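Local coordinates for putative methyltransferase from antibiotic biosynthesis pathway (Anabaena variabilis ATCC 29413, PDB 3EGE), which probably transfers methyl groups from S-adenosylmethionine to an acceptor, perhaps in antibiotic biosynthesis, as a member of the methyltransferase superfamily, at residues I104-Q118 with F155-T169. Sequence-based numbering, arbitrary orientation.
Sequences IHHFSHLEKSFQEMQ and FLPLDEQINLLQENT
Phe114 and Leu165 form the apolar middle of this contact, where helix 110-118 crosses helix 158-169 at -44° with the axes 8.7 Å apart. The Phe114 ring lies between two leucines: Leu165 CD1 makes a CH-pi contact over one face, 3.8 Å from the ring centroid, while Leu110 CG of its own helix sits toward the rim of the opposite face. CD2 and CE2 of the ring also come up against the backbone of Leu164 and Leu165. A second CH-pi contact lies where the 3-10 turn at 104-106 meets the residues ahead of helix 158-169: His105 CB stands almost squarely over the Phe155 face, 3.6 Å from its centroid. Leu110 CD2 meets the edge of that ring and reaches tip to tip toward Leu156 CD1, 3.9 Å away.

The polar contacts gather around Asn168. Its ND2 gives one hydrogen to Leu164 O, one turn back, and the other to Glu111 OE2, 2.8 Å away and nearly straight at 164°. Glu111 gets there with CG anti to its backbone N (chi1 -176°), and its carboxylate stands almost perpendicular to the amide, taking the bond from above its plane. Gln115 NE2 donates to Asn168 OD1 at 2.8 Å, from above the carbonyl plane. Away from this cluster, Gln161 OE1 touches Ile104 CD1 and is hydrogen-bonded to Thr130 OG1, tying its helix to strand 126-131.

Both helices pack against the Rossmann-like methyltransferase sheet, Phe114 and Leu165 both touching Leu128. With both ends of its buried amide engaged, Asn168 is fixed in rotation, and the ND2 bond probably eases the proximity of Glu111 to Glu167.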
ATOM      1  N   ILE A 104       4.934   2.131  -4.835  1.00 70.56           N
ATOM      2  CA  ILE A 104       5.558   2.150  -6.184  1.00 70.51           C
ATOM      3  C   ILE A 104       4.810   2.942  -7.255  1.00 71.61           C
ATOM      4  O   ILE A 104       5.420   3.412  -8.215  1.00 70.71           O
ATOM      5  CB  ILE A 104       5.954   0.706  -6.732  1.00 71.08           C
ATOM      6  CG1 ILE A 104       4.735  -0.188  -7.075  1.00 72.75           C
ATOM      7  CG2 ILE A 104       6.852  -0.011  -5.748  1.00 69.93           C
ATOM      8  CD1 ILE A 104       5.101  -1.503  -7.892  1.00 69.16           C
ATOM      9  N   HIS A 105       3.487   3.047  -7.089  1.00 73.26           N
ATOM     10  CA  HIS A 105       2.631   3.883  -7.940  1.00 73.36           C
ATOM     11  C   HIS A 105       2.895   5.368  -7.827  1.00 73.88           C
ATOM     12  O   HIS A 105       2.495   6.106  -8.721  1.00 73.83           O
ATOM     13  CB  HIS A 105       1.137   3.584  -7.746  1.00 74.13           C
ATOM     14  CG  HIS A 105       0.607   3.888  -6.386  1.00 74.51           C
ATOM     15  ND1 HIS A 105       0.926   3.135  -5.275  1.00 71.44           N
ATOM     16  CD2 HIS A 105      -0.298   4.811  -5.975  1.00 70.62           C
ATOM     17  CE1 HIS A 105       0.282   3.618  -4.226  1.00 70.51           C
ATOM     18  NE2 HIS A 105      -0.469   4.630  -4.625  1.00 73.96           N
ATOM     19  N   HIS A 106       3.573   5.789  -6.748  1.00 73.98           N
ATOM     20  CA  HIS A 106       4.006   7.155  -6.572  1.00 74.35           C
ATOM     21  C   HIS A 106       5.403   7.433  -7.153  1.00 74.54           C
ATOM     22  O   HIS A 106       5.816   8.584  -7.155  1.00 74.42           O
ATOM     23  CB  HIS A 106       4.008   7.536  -5.095  1.00 76.86           C
ATOM     24  CG  HIS A 106       2.675   7.430  -4.433  1.00 77.99           C
ATOM     25  ND1 HIS A 106       1.545   8.028  -4.945  1.00 84.47           N
ATOM     26  CD2 HIS A 106       2.304   6.851  -3.265  1.00 82.23           C
ATOM     27  CE1 HIS A 106       0.522   7.780  -4.142  1.00 89.59           C
ATOM     28  NE2 HIS A 106       0.960   7.077  -3.109  1.00 85.15           N
ATOM     29  N   PHE A 107       6.124   6.422  -7.655  1.00 74.20           N
ATOM     30  CA  PHE A 107       7.464   6.644  -8.206  1.00 74.09           C
ATOM     31  C   PHE A 107       7.389   7.190  -9.640  1.00 74.78           C
ATOM     32  O   PHE A 107       6.547   6.760 -10.430  1.00 74.87           O
ATOM     33  CB  PHE A 107       8.348   5.365  -8.169  1.00 73.96           C
ATOM     34  CG  PHE A 107       8.472   4.694  -6.806  1.00 69.25           C
ATOM     35  CD1 PHE A 107       8.148   5.337  -5.597  1.00 73.80           C
ATOM     36  CD2 PHE A 107       9.024   3.414  -6.736  1.00 70.17           C
ATOM     37  CE1 PHE A 107       8.297   4.668  -4.358  1.00 76.72           C
ATOM     38  CE2 PHE A 107       9.182   2.750  -5.509  1.00 68.67           C
ATOM     39  CZ  PHE A 107       8.823   3.380  -4.319  1.00 72.17           C
ATOM     40  N   SER A 108       8.295   8.106  -9.982  1.00 74.83           N
ATOM     41  CA  SER A 108       8.306   8.746 -11.307  1.00 75.17           C
ATOM     42  C   SER A 108       9.054   7.929 -12.376  1.00 76.19           C
ATOM     43  O   SER A 108       8.706   8.003 -13.554  1.00 78.60           O
ATOM     44  CB  SER A 108       8.864  10.182 -11.212  1.00 74.38           C
ATOM     45  OG  SER A 108      10.237  10.181 -10.868  1.00 82.00           O
ATOM     46  N   HIS A 109      10.096   7.188 -11.993  1.00 75.90           N
ATOM     47  CA  HIS A 109      10.857   6.330 -12.951  1.00 75.31           C
ATOM     48  C   HIS A 109      10.922   4.951 -12.323  1.00 71.71           C
ATOM     49  O   HIS A 109      11.868   4.623 -11.618  1.00 72.65           O
ATOM     50  CB  HIS A 109      12.226   6.950 -13.238  1.00 77.59           C
ATOM     51  CG  HIS A 109      12.146   8.337 -13.801  1.00 85.46           C
ATOM     52  ND1 HIS A 109      11.712   8.596 -15.083  1.00 89.95           N
ATOM     53  CD2 HIS A 109      12.418   9.543 -13.244  1.00 91.60           C
ATOM     54  CE1 HIS A 109      11.739   9.899 -15.297  1.00 93.35           C
ATOM     55  NE2 HIS A 109      12.163  10.496 -14.197  1.00 92.61           N
ATOM     56  N   LEU A 110       9.860   4.180 -12.543  1.00 69.78           N
ATOM     57  CA  LEU A 110       9.664   2.853 -11.928  1.00 69.55           C
ATOM     58  C   LEU A 110      10.759   1.837 -12.251  1.00 70.81           C
ATOM     59  O   LEU A 110      11.166   1.084 -11.373  1.00 69.98           O
ATOM     60  CB  LEU A 110       8.284   2.269 -12.286  1.00 69.45           C
ATOM     61  CG  LEU A 110       7.761   1.030 -11.532  1.00 69.01           C
ATOM     62  CD1 LEU A 110       7.739   1.250 -10.017  1.00 65.39           C
ATOM     63  CD2 LEU A 110       6.370   0.646 -12.046  1.00 66.66           C
ATOM     64  N   GLU A 111      11.242   1.855 -13.493  1.00 71.91           N
ATOM     65  CA  GLU A 111      12.284   0.945 -13.949  1.00 72.96           C
ATOM     66  C   GLU A 111      13.595   1.169 -13.198  1.00 72.61           C
ATOM     67  O   GLU A 111      14.141   0.240 -12.614  1.00 72.61           O
ATOM     68  CB  GLU A 111      12.442   1.058 -15.467  1.00 74.04           C
ATOM     69  CG  GLU A 111      13.460   0.074 -16.065  1.00 81.51           C
ATOM     70  CD  GLU A 111      13.011  -0.582 -17.376  1.00 89.27           C
ATOM     71  OE1 GLU A 111      12.118  -0.038 -18.065  1.00 89.75           O
ATOM     72  OE2 GLU A 111      13.553  -1.671 -17.705  1.00 94.69           O
ATOM     73  N   LYS A 112      14.056   2.411 -13.174  1.00 72.82           N
ATOM     74  CA  LYS A 112      15.262   2.788 -12.427  1.00 71.14           C
ATOM     75  C   LYS A 112      15.110   2.485 -10.908  1.00 69.95           C
ATOM     76  O   LYS A 112      16.084   2.066 -10.271  1.00 70.64           O
ATOM     77  CB  LYS A 112      15.603   4.274 -12.681  1.00 72.96           C
ATOM     78  CG  LYS A 112      16.872   4.802 -11.985  1.00 74.13           C
ATOM     79  CD  LYS A 112      18.172   4.208 -12.547  1.00 77.77           C
ATOM     80  CE  LYS A 112      19.344   4.419 -11.589  1.00 79.77           C
ATOM     81  NZ  LYS A 112      19.465   5.842 -11.129  1.00 86.23           N
ATOM     82  N   SER A 113      13.914   2.697 -10.343  1.00 67.64           N
ATOM     83  CA  SER A 113      13.632   2.349  -8.933  1.00 67.18           C
ATOM     84  C   SER A 113      13.793   0.843  -8.679  1.00 66.16           C
ATOM     85  O   SER A 113      14.365   0.421  -7.655  1.00 64.67           O
ATOM     86  CB  SER A 113      12.248   2.818  -8.493  1.00 67.32           C
ATOM     87  OG  SER A 113      12.154   4.226  -8.628  1.00 68.28           O
ATOM     88  N   PHE A 114      13.331   0.041  -9.637  1.00 66.14           N
ATOM     89  CA  PHE A 114      13.512  -1.407  -9.584  1.00 65.41           C
ATOM     90  C   PHE A 114      14.986  -1.803  -9.660  1.00 65.10           C
ATOM     91  O   PHE A 114      15.439  -2.603  -8.841  1.00 64.21           O
ATOM     92  CB  PHE A 114      12.689  -2.120 -10.650  1.00 64.92           C
ATOM     93  CG  PHE A 114      11.204  -2.153 -10.391  1.00 63.58           C
ATOM     94  CD1 PHE A 114      10.622  -1.909  -9.121  1.00 66.82           C
ATOM     95  CD2 PHE A 114      10.375  -2.599 -11.412  1.00 63.45           C
ATOM     96  CE1 PHE A 114       9.251  -2.030  -8.929  1.00 66.90           C
ATOM     97  CE2 PHE A 114       9.009  -2.735 -11.222  1.00 63.55           C
ATOM     98  CZ  PHE A 114       8.443  -2.461  -9.987  1.00 64.71           C
ATOM     99  N   GLN A 115      15.715  -1.204 -10.610  1.00 65.46           N
ATOM    100  CA  GLN A 115      17.174  -1.387 -10.762  1.00 65.53           C
ATOM    101  C   GLN A 115      17.918  -1.043  -9.479  1.00 64.27           C
ATOM    102  O   GLN A 115      18.848  -1.765  -9.096  1.00 64.54           O
ATOM    103  CB  GLN A 115      17.719  -0.530 -11.908  1.00 66.30           C
ATOM    104  CG  GLN A 115      17.222  -0.946 -13.273  1.00 66.36           C
ATOM    105  CD  GLN A 115      17.454   0.080 -14.355  1.00 66.57           C
ATOM    106  OE1 GLN A 115      18.240   1.015 -14.195  1.00 72.88           O
ATOM    107  NE2 GLN A 115      16.777  -0.099 -15.477  1.00 66.33           N
ATOM    108  N   GLU A 116      17.490   0.053  -8.834  1.00 64.05           N
ATOM    109  CA  GLU A 116      18.019   0.483  -7.524  1.00 63.74           C
ATOM    110  C   GLU A 116      17.789  -0.545  -6.405  1.00 63.12           C
ATOM    111  O   GLU A 116      18.668  -0.730  -5.566  1.00 64.13           O
ATOM    112  CB  GLU A 116      17.432   1.857  -7.093  1.00 64.67           C
ATOM    113  CG  GLU A 116      18.015   3.099  -7.757  1.00 62.19           C
ATOM    114  CD  GLU A 116      19.461   3.333  -7.378  1.00 64.67           C
ATOM    115  OE1 GLU A 116      20.373   2.754  -8.029  1.00 65.29           O
ATOM    116  OE2 GLU A 116      19.691   4.107  -6.434  1.00 61.03           O
HETATM  117  N   MSE A 117      16.620  -1.183  -6.383  1.00 62.94           N
HETATM  118  CA  MSE A 117      16.321  -2.223  -5.393  1.00 64.35           C
HETATM  119  C   MSE A 117      17.245  -3.412  -5.575  1.00 65.24           C
HETATM  120  O   MSE A 117      17.793  -3.913  -4.600  1.00 66.19           O
HETATM  121  CB  MSE A 117      14.866  -2.695  -5.459  1.00 64.45           C
HETATM  122  CG  MSE A 117      13.860  -1.605  -5.049  1.00 65.21           C
HETATM  123 SE   MSE A 117      12.081  -2.183  -5.331  0.75 64.56          SE
HETATM  124  CE  MSE A 117      11.089  -0.497  -4.813  1.00 64.35           C
ATOM    125  N   GLN A 118      17.423  -3.837  -6.828  1.00 65.65           N
ATOM    126  CA  GLN A 118      18.338  -4.913  -7.159  1.00 64.96           C
ATOM    127  C   GLN A 118      19.794  -4.571  -6.789  1.00 64.65           C
ATOM    128  O   GLN A 118      20.535  -5.442  -6.343  1.00 64.66           O
ATOM    129  CB  GLN A 118      18.196  -5.297  -8.650  1.00 65.98           C
ATOM    130  CG  GLN A 118      19.110  -6.455  -9.123  1.00 65.51           C
ATOM    131  CD  GLN A 118      18.954  -7.759  -8.320  1.00 67.76           C
ATOM    132  OE1 GLN A 118      17.839  -8.176  -7.965  1.00 67.91           O
ATOM    133  NE2 GLN A 118      20.073  -8.426  -8.079  1.00 62.74           N
ATOM    134  N   PHE A 155      -2.395   3.783 -12.815  1.00 65.92           N
ATOM    135  CA  PHE A 155      -1.223   2.934 -12.673  1.00 66.58           C
ATOM    136  C   PHE A 155      -1.250   1.727 -13.617  1.00 68.31           C
ATOM    137  O   PHE A 155      -2.281   1.377 -14.107  1.00 69.73           O
ATOM    138  CB  PHE A 155      -1.050   2.527 -11.193  1.00 66.16           C
ATOM    139  CG  PHE A 155       0.297   1.925 -10.869  1.00 64.81           C
ATOM    140  CD1 PHE A 155       1.499   2.523 -11.327  1.00 64.78           C
ATOM    141  CD2 PHE A 155       0.380   0.787 -10.063  1.00 65.25           C
ATOM    142  CE1 PHE A 155       2.740   1.947 -11.046  1.00 60.35           C
ATOM    143  CE2 PHE A 155       1.611   0.236  -9.746  1.00 63.07           C
ATOM    144  CZ  PHE A 155       2.794   0.819 -10.246  1.00 63.02           C
ATOM    145  N   LEU A 156      -0.079   1.161 -13.891  1.00 69.03           N
ATOM    146  CA  LEU A 156       0.130   0.052 -14.794  1.00 68.86           C
ATOM    147  C   LEU A 156      -0.578  -1.261 -14.453  1.00 67.92           C
ATOM    148  O   LEU A 156      -0.752  -1.592 -13.280  1.00 66.64           O
ATOM    149  CB  LEU A 156       1.618  -0.330 -14.812  1.00 69.69           C
ATOM    150  CG  LEU A 156       2.687   0.622 -15.300  1.00 74.89           C
ATOM    151  CD1 LEU A 156       4.043  -0.031 -15.060  1.00 73.80           C
ATOM    152  CD2 LEU A 156       2.464   0.963 -16.761  1.00 74.18           C
ATOM    153  N   PRO A 157      -0.967  -2.027 -15.490  1.00 67.31           N
ATOM    154  CA  PRO A 157      -1.456  -3.385 -15.282  1.00 68.52           C
ATOM    155  C   PRO A 157      -0.427  -4.269 -14.530  1.00 68.67           C
ATOM    156  O   PRO A 157       0.787  -4.069 -14.684  1.00 68.10           O
ATOM    157  CB  PRO A 157      -1.623  -3.911 -16.717  1.00 67.69           C
ATOM    158  CG  PRO A 157      -1.932  -2.701 -17.499  1.00 66.02           C
ATOM    159  CD  PRO A 157      -1.046  -1.648 -16.914  1.00 66.97           C
ATOM    160  N   LEU A 158      -0.921  -5.233 -13.750  1.00 68.71           N
ATOM    161  CA  LEU A 158      -0.067  -6.118 -12.945  1.00 69.19           C
ATOM    162  C   LEU A 158       1.010  -6.826 -13.777  1.00 69.61           C
ATOM    163  O   LEU A 158       2.139  -6.966 -13.318  1.00 69.64           O
ATOM    164  CB  LEU A 158      -0.903  -7.170 -12.195  1.00 70.14           C
ATOM    165  CG  LEU A 158      -0.194  -7.914 -11.046  1.00 68.26           C
ATOM    166  CD1 LEU A 158       0.015  -6.973  -9.853  1.00 64.21           C
ATOM    167  CD2 LEU A 158      -1.019  -9.134 -10.652  1.00 68.88           C
ATOM    168  N   ASP A 159       0.654  -7.260 -14.984  1.00 69.04           N
ATOM    169  CA  ASP A 159       1.599  -7.926 -15.894  1.00 69.88           C
ATOM    170  C   ASP A 159       2.765  -7.033 -16.308  1.00 68.90           C
ATOM    171  O   ASP A 159       3.894  -7.510 -16.365  1.00 66.81           O
ATOM    172  CB  ASP A 159       0.868  -8.505 -17.132  1.00 70.53           C
ATOM    173  CG  ASP A 159       0.029  -9.741 -16.798  1.00 77.93           C
ATOM    174  OD1 ASP A 159       0.176 -10.304 -15.673  1.00 82.49           O
ATOM    175  OD2 ASP A 159      -0.774 -10.176 -17.678  1.00 89.62           O
ATOM    176  N   GLU A 160       2.487  -5.754 -16.586  1.00 69.99           N
ATOM    177  CA  GLU A 160       3.542  -4.772 -16.892  1.00 72.86           C
ATOM    178  C   GLU A 160       4.473  -4.585 -15.683  1.00 71.30           C
ATOM    179  O   GLU A 160       5.698  -4.577 -15.842  1.00 70.72           O
ATOM    180  CB  GLU A 160       2.965  -3.427 -17.370  1.00 73.07           C
ATOM    181  CG  GLU A 160       2.267  -3.570 -18.751  1.00 79.58           C
ATOM    182  CD  GLU A 160       1.747  -2.249 -19.372  1.00 78.46           C
ATOM    183  OE1 GLU A 160       2.299  -1.163 -19.072  1.00 92.14           O
ATOM    184  OE2 GLU A 160       0.797  -2.316 -20.200  1.00 89.89           O
ATOM    185  N   GLN A 161       3.882  -4.512 -14.487  1.00 70.60           N
ATOM    186  CA  GLN A 161       4.638  -4.362 -13.236  1.00 70.76           C
ATOM    187  C   GLN A 161       5.560  -5.555 -13.023  1.00 70.25           C
ATOM    188  O   GLN A 161       6.769  -5.366 -12.762  1.00 69.83           O
ATOM    189  CB  GLN A 161       3.719  -4.214 -12.018  1.00 71.24           C
ATOM    190  CG  GLN A 161       2.823  -2.982 -12.016  1.00 71.26           C
ATOM    191  CD  GLN A 161       1.915  -2.947 -10.798  1.00 70.74           C
ATOM    192  OE1 GLN A 161       2.380  -3.053  -9.659  1.00 70.01           O
ATOM    193  NE2 GLN A 161       0.616  -2.775 -11.031  1.00 64.37           N
ATOM    194  N   ILE A 162       4.985  -6.758 -13.154  1.00 68.03           N
ATOM    195  CA  ILE A 162       5.726  -8.014 -13.023  1.00 67.88           C
ATOM    196  C   ILE A 162       6.889  -8.046 -14.023  1.00 69.91           C
ATOM    197  O   ILE A 162       8.019  -8.332 -13.649  1.00 68.02           O
ATOM    198  CB  ILE A 162       4.822  -9.262 -13.234  1.00 67.44           C
ATOM    199  CG1 ILE A 162       3.848  -9.417 -12.053  1.00 68.73           C
ATOM    200  CG2 ILE A 162       5.680 -10.568 -13.364  1.00 64.54           C
ATOM    201  CD1 ILE A 162       2.692 -10.417 -12.311  1.00 65.16           C
ATOM    202  N   ASN A 163       6.580  -7.754 -15.287  1.00 71.61           N
ATOM    203  CA  ASN A 163       7.583  -7.708 -16.354  1.00 71.51           C
ATOM    204  C   ASN A 163       8.739  -6.701 -16.074  1.00 70.68           C
ATOM    205  O   ASN A 163       9.888  -7.058 -16.250  1.00 68.50           O
ATOM    206  CB  ASN A 163       6.884  -7.423 -17.697  1.00 71.61           C
ATOM    207  CG  ASN A 163       7.837  -7.426 -18.887  1.00 78.84           C
ATOM    208  OD1 ASN A 163       8.865  -8.124 -18.902  1.00 86.99           O
ATOM    209  ND2 ASN A 163       7.486  -6.654 -19.910  1.00 85.71           N
ATOM    210  N   LEU A 164       8.427  -5.469 -15.633  1.00 71.15           N
ATOM    211  CA  LEU A 164       9.465  -4.452 -15.361  1.00 71.13           C
ATOM    212  C   LEU A 164      10.379  -4.876 -14.219  1.00 70.77           C
ATOM    213  O   LEU A 164      11.582  -4.639 -14.268  1.00 71.28           O
ATOM    214  CB  LEU A 164       8.880  -3.060 -15.065  1.00 72.06           C
ATOM    215  CG  LEU A 164       8.243  -2.235 -16.193  1.00 73.85           C
ATOM    216  CD1 LEU A 164       7.718  -0.938 -15.609  1.00 75.89           C
ATOM    217  CD2 LEU A 164       9.208  -1.928 -17.326  1.00 76.39           C
ATOM    218  N   LEU A 165       9.803  -5.509 -13.202  1.00 70.15           N
ATOM    219  CA  LEU A 165      10.568  -5.994 -12.069  1.00 69.63           C
ATOM    220  C   LEU A 165      11.458  -7.132 -12.529  1.00 70.23           C
ATOM    221  O   LEU A 165      12.672  -7.098 -12.315  1.00 68.91           O
ATOM    222  CB  LEU A 165       9.638  -6.454 -10.928  1.00 69.50           C
ATOM    223  CG  LEU A 165      10.301  -6.809  -9.575  1.00 70.32           C
ATOM    224  CD1 LEU A 165      11.149  -5.647  -9.054  1.00 63.32           C
ATOM    225  CD2 LEU A 165       9.223  -7.230  -8.539  1.00 68.43           C
ATOM    226  N   GLN A 166      10.842  -8.100 -13.202  1.00 70.91           N
ATOM    227  CA  GLN A 166      11.515  -9.293 -13.703  1.00 74.19           C
ATOM    228  C   GLN A 166      12.687  -8.971 -14.650  1.00 73.03           C
ATOM    229  O   GLN A 166      13.745  -9.553 -14.500  1.00 70.95           O
ATOM    230  CB  GLN A 166      10.491 -10.245 -14.325  1.00 73.26           C
ATOM    231  CG  GLN A 166      10.968 -11.655 -14.504  1.00 74.22           C
ATOM    232  CD  GLN A 166       9.788 -12.633 -14.566  1.00 79.10           C
ATOM    233  OE1 GLN A 166       9.839 -13.692 -13.925  1.00 92.43           O
ATOM    234  NE2 GLN A 166       8.704 -12.272 -15.318  1.00 78.75           N
ATOM    235  N   GLU A 167      12.494  -8.017 -15.560  1.00 74.35           N
ATOM    236  CA  GLU A 167      13.556  -7.527 -16.462  1.00 77.32           C
ATOM    237  C   GLU A 167      14.759  -6.882 -15.756  1.00 78.02           C
ATOM    238  O   GLU A 167      15.874  -6.995 -16.243  1.00 77.44           O
ATOM    239  CB  GLU A 167      13.011  -6.468 -17.427  1.00 76.91           C
ATOM    240  CG  GLU A 167      12.205  -7.001 -18.571  1.00 80.26           C
ATOM    241  CD  GLU A 167      11.467  -5.911 -19.352  1.00 80.40           C
ATOM    242  OE1 GLU A 167      11.332  -4.755 -18.869  1.00 89.02           O
ATOM    243  OE2 GLU A 167      10.990  -6.230 -20.465  1.00 91.35           O
ATOM    244  N   ASN A 168      14.510  -6.169 -14.654  1.00 80.65           N
ATOM    245  CA  ASN A 168      15.556  -5.442 -13.894  1.00 82.31           C
ATOM    246  C   ASN A 168      16.081  -6.146 -12.633  1.00 84.13           C
ATOM    247  O   ASN A 168      16.876  -5.575 -11.895  1.00 85.81           O
ATOM    248  CB  ASN A 168      15.040  -4.040 -13.603  1.00 81.48           C
ATOM    249  CG  ASN A 168      14.822  -3.241 -14.876  1.00 82.13           C
ATOM    250  OD1 ASN A 168      15.767  -2.686 -15.426  1.00 88.79           O
ATOM    251  ND2 ASN A 168      13.585  -3.183 -15.354  1.00 77.01           N
ATOM    252  N   THR A 169      15.663  -7.393 -12.425  1.00 86.47           N
ATOM    253  CA  THR A 169      16.051  -8.221 -11.284  1.00 88.75           C
ATOM    254  C   THR A 169      16.739  -9.537 -11.670  1.00 90.64           C
ATOM    255  O   THR A 169      17.607 -10.011 -10.923  1.00 90.95           O
ATOM    256  CB  THR A 169      14.800  -8.484 -10.405  1.00 88.63           C
ATOM    257  OG1 THR A 169      14.447  -7.255  -9.759  1.00 92.15           O
ATOM    258  CG2 THR A 169      15.044  -9.514  -9.326  1.00 90.87           C
TER